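378aa long hypothetical citrate synthase (Sulfolobus tokodaii, PDB 1VGM) belongs to the citrate synthase family and forms a mainly helical dimer whose C-terminal arms reach across to the partner subunit. Local coordinates at residues N37-Y42 against E46-L51. Sequence-based numbering, arbitrary orientation.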
ATOM      1  N   ASN A  37     -30.237  -7.621   0.737  1.00  4.23           N
ATOM      2  CA  ASN A  37     -31.244  -7.966   1.739  1.00  7.06           C
ATOM      3  C   ASN A  37     -31.431  -9.482   1.857  1.00  7.23           C
ATOM      4  O   ASN A  37     -31.570 -10.010   2.959  1.00  8.50           O
ATOM      5  CB  ASN A  37     -32.587  -7.306   1.393  1.00  8.66           C
ATOM      6  CG  ASN A  37     -32.589  -5.801   1.641  1.00  9.56           C
ATOM      7  OD1 ASN A  37     -32.832  -5.347   2.755  1.00  8.09           O
ATOM      8  ND2 ASN A  37     -32.322  -5.025   0.597  1.00  8.43           N
ATOM      9  N   ASP A  38     -31.438 -10.181   0.725  1.00  6.60           N
ATOM     10  CA  ASP A  38     -31.603 -11.636   0.741  1.00  8.26           C
ATOM     11  C   ASP A  38     -30.385 -12.302   1.366  1.00  7.61           C
ATOM     12  O   ASP A  38     -30.509 -13.244   2.162  1.00  9.25           O
ATOM     13  CB  ASP A  38     -31.803 -12.169  -0.679  1.00  6.44           C
ATOM     14  CG  ASP A  38     -33.141 -11.771  -1.260  1.00 10.83           C
ATOM     15  OD1 ASP A  38     -34.096 -11.604  -0.475  1.00  8.07           O
ATOM     16  OD2 ASP A  38     -33.240 -11.621  -2.495  1.00 13.05           O
ATOM     17  N   LEU A  39     -29.205 -11.811   0.996  1.00  3.56           N
ATOM     18  CA  LEU A  39     -27.962 -12.372   1.515  1.00  4.91           C
ATOM     19  C   LEU A  39     -27.868 -12.243   3.030  1.00  6.13           C
ATOM     20  O   LEU A  39     -27.561 -13.214   3.717  1.00  3.54           O
ATOM     21  CB  LEU A  39     -26.762 -11.695   0.843  1.00  7.11           C
ATOM     22  CG  LEU A  39     -26.739 -11.944  -0.670  1.00  7.81           C
ATOM     23  CD1 LEU A  39     -25.588 -11.202  -1.310  1.00  9.26           C
ATOM     24  CD2 LEU A  39     -26.635 -13.442  -0.943  1.00  4.92           C
ATOM     25  N   VAL A  40     -28.144 -11.051   3.552  1.00  3.39           N
ATOM     26  CA  VAL A  40     -28.161 -10.836   4.994  1.00  6.72           C
ATOM     27  C   VAL A  40     -29.248 -11.690   5.656  1.00  9.27           C
ATOM     28  O   VAL A  40     -28.980 -12.406   6.623  1.00  7.12           O
ATOM     29  CB  VAL A  40     -28.399  -9.328   5.347  1.00  7.03           C
ATOM     30  CG1 VAL A  40     -28.748  -9.180   6.826  1.00  6.80           C
ATOM     31  CG2 VAL A  40     -27.137  -8.498   5.027  1.00  4.91           C
ATOM     32  N   ASN A  41     -30.471 -11.612   5.135  1.00  5.24           N
ATOM     33  CA  ASN A  41     -31.602 -12.277   5.773  1.00 10.36           C
ATOM     34  C   ASN A  41     -31.518 -13.802   5.719  1.00  8.54           C
ATOM     35  O   ASN A  41     -31.933 -14.472   6.656  1.00  7.10           O
ATOM     36  CB  ASN A  41     -32.915 -11.826   5.129  1.00  9.40           C
ATOM     37  CG  ASN A  41     -33.290 -10.413   5.511  1.00  9.35           C
ATOM     38  OD1 ASN A  41     -33.860  -9.672   4.709  1.00 10.99           O
ATOM     39  ND2 ASN A  41     -32.975 -10.030   6.747  1.00  6.36           N
ATOM     40  N   TYR A  42     -31.002 -14.352   4.625  1.00  9.01           N
ATOM     41  CA  TYR A  42     -31.205 -15.771   4.357  1.00 10.47           C
ATOM     42  C   TYR A  42     -29.911 -16.549   4.156  1.00 10.42           C
ATOM     43  O   TYR A  42     -29.924 -17.770   4.028  1.00  9.89           O
ATOM     44  CB  TYR A  42     -32.118 -15.950   3.141  1.00  8.90           C
ATOM     45  CG  TYR A  42     -33.436 -15.228   3.284  1.00 11.88           C
ATOM     46  CD1 TYR A  42     -33.835 -14.275   2.346  1.00 12.70           C
ATOM     47  CD2 TYR A  42     -34.266 -15.458   4.386  1.00 14.08           C
ATOM     48  CE1 TYR A  42     -35.023 -13.561   2.505  1.00 14.70           C
ATOM     49  CE2 TYR A  42     -35.457 -14.749   4.554  1.00 16.01           C
ATOM     50  CZ  TYR A  42     -35.826 -13.801   3.615  1.00 16.27           C
ATOM     51  OH  TYR A  42     -36.971 -13.064   3.808  1.00 18.61           O
ATOM     52  N   GLU A  46     -19.975 -16.830   5.315  1.00  3.33           N
ATOM     53  CA  GLU A  46     -19.344 -17.975   4.656  1.00  5.39           C
ATOM     54  C   GLU A  46     -19.945 -18.259   3.275  1.00  5.64           C
ATOM     55  O   GLU A  46     -19.229 -18.614   2.335  1.00  7.44           O
ATOM     56  CB  GLU A  46     -19.458 -19.234   5.528  1.00  5.83           C
ATOM     57  CG  GLU A  46     -18.576 -19.216   6.769  1.00  5.27           C
ATOM     58  CD  GLU A  46     -19.324 -18.802   8.021  1.00  6.68           C
ATOM     59  OE1 GLU A  46     -20.202 -17.907   7.933  1.00  6.77           O
ATOM     60  OE2 GLU A  46     -19.027 -19.370   9.094  1.00  8.69           O
ATOM     61  N   GLU A  47     -21.258 -18.111   3.144  1.00  5.99           N
ATOM     62  CA  GLU A  47     -21.883 -18.292   1.843  1.00  6.87           C
ATOM     63  C   GLU A  47     -21.511 -17.171   0.878  1.00  5.90           C
ATOM     64  O   GLU A  47     -21.299 -17.412  -0.312  1.00  6.81           O
ATOM     65  CB  GLU A  47     -23.397 -18.391   2.000  1.00  8.87           C
ATOM     66  CG  GLU A  47     -23.829 -19.705   2.647  1.00 10.75           C
ATOM     67  CD  GLU A  47     -25.291 -19.709   3.055  1.00  9.66           C
ATOM     68  OE1 GLU A  47     -26.109 -20.362   2.377  1.00 13.88           O
ATOM     69  OE2 GLU A  47     -25.613 -19.056   4.063  1.00  8.46           O
ATOM     70  N   LEU A  48     -21.411 -15.948   1.395  1.00  4.71           N
ATOM     71  CA  LEU A  48     -20.947 -14.816   0.597  1.00  2.46           C
ATOM     72  C   LEU A  48     -19.481 -14.920   0.182  1.00  1.88           C
ATOM     73  O   LEU A  48     -19.122 -14.574  -0.945  1.00  8.18           O
ATOM     74  CB  LEU A  48     -21.160 -13.499   1.354  1.00  3.42           C
ATOM     75  CG  LEU A  48     -20.675 -12.245   0.604  1.00  2.82           C
ATOM     76  CD1 LEU A  48     -21.301 -12.183  -0.798  1.00  6.18           C
ATOM     77  CD2 LEU A  48     -21.044 -10.995   1.399  1.00  2.93           C
ATOM     78  N   ILE A  49     -18.634 -15.400   1.083  1.00  3.71           N
ATOM     79  CA  ILE A  49     -17.263 -15.729   0.716  1.00  6.27           C
ATOM     80  C   ILE A  49     -17.247 -16.595  -0.537  1.00  4.13           C
ATOM     81  O   ILE A  49     -16.534 -16.286  -1.495  1.00  4.93           O
ATOM     82  CB  ILE A  49     -16.525 -16.488   1.846  1.00  6.69           C
ATOM     83  CG1 ILE A  49     -16.307 -15.570   3.044  1.00  8.14           C
ATOM     84  CG2 ILE A  49     -15.181 -16.997   1.344  1.00  7.75           C
ATOM     85  CD1 ILE A  49     -15.773 -16.305   4.274  1.00  5.03           C
ATOM     86  N   HIS A  50     -18.027 -17.675  -0.535  1.00  6.27           N
ATOM     87  CA  HIS A  50     -18.018 -18.608  -1.662  1.00  7.34           C
ATOM     88  C   HIS A  50     -18.621 -17.950  -2.902  1.00  8.55           C
ATOM     89  O   HIS A  50     -18.163 -18.169  -4.026  1.00  6.87           O
ATOM     90  CB  HIS A  50     -18.808 -19.879  -1.313  1.00 10.16           C
ATOM     91  CG  HIS A  50     -18.742 -20.941  -2.367  1.00  7.74           C
ATOM     92  ND1 HIS A  50     -19.525 -20.917  -3.503  1.00  7.66           N
ATOM     93  CD2 HIS A  50     -17.978 -22.057  -2.462  1.00  8.20           C
ATOM     94  CE1 HIS A  50     -19.247 -21.973  -4.249  1.00  9.22           C
ATOM     95  NE2 HIS A  50     -18.312 -22.680  -3.640  1.00  8.07           N
ATOM     96  N   LEU A  51     -19.656 -17.144  -2.696  1.00  8.02           N
ATOM     97  CA  LEU A  51     -20.288 -16.433  -3.801  1.00  8.14           C
ATOM     98  C   LEU A  51     -19.280 -15.496  -4.471  1.00  7.38           C
ATOM     99  O   LEU A  51     -19.083 -15.549  -5.694  1.00  7.90           O
ATOM    100  CB  LEU A  51     -21.494 -15.639  -3.286  1.00  6.65           C
ATOM    101  CG  LEU A  51     -22.304 -14.770  -4.251  1.00  4.77           C
ATOM    102  CD1 LEU A  51     -22.890 -15.623  -5.373  1.00  3.54           C
ATOM    103  CD2 LEU A  51     -23.414 -14.058  -3.472  1.00  8.85           C
TER
HETATM  104  O   HOH W   1     -28.549 -19.738   2.637  1.00 13.55           O
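A helical hairpin near the N-terminus brings L39 of helix 36-42 against L48 and L51 of helix 45-54. The two helices are joined by a very short turn, and the segments run at 140° to each other, 10.8 Å apart at their axes, so the chain nearly doubles back. That spacing leaves the meeting to side-chain ends. L39 points toward the second helix and sets both its methyls on CD2 of L51, which lies 4.1 Å from L39 CD2 and 4.2 Å from L39 CD1. The same CD1 also reaches CD1 of L48, a looser contact at 4.4 Å. With CG of L51 anti to the backbone N (chi1 178°) and CG of L39 anti to the carbonyl carbon (chi1 -62°), the two side chains cross at about a right angle, which sets L51 CD2 against the L39 methyl pair. The contact is small, 121 Å² in all, and its leucines are buried.

In this mostly helical citrate synthase fold the hairpin directly follows the small antiparallel sheet 20-35 and packs on helix 168-180, which V40 and L48 both touch at I179. F372 of the second subunit also packs on L39, bringing the dimer partner to this contact.

Toward the turn the link becomes polar. Y42 closes the first helix, and a water bridges its carbonyl to E47, giving one hydrogen bond to Y42 O (2.8 Å) and a short one to E47 OE1 (2.5 Å). The same OE1 forms a salt bridge with R378 of the second subunit, and OE2 is hydrogen-bonded to S44 OG in the turn. With both oxygens engaged, the buried carboxylate is held against rotation, and the arginine would be expected to favour the ionised form of the carboxylate.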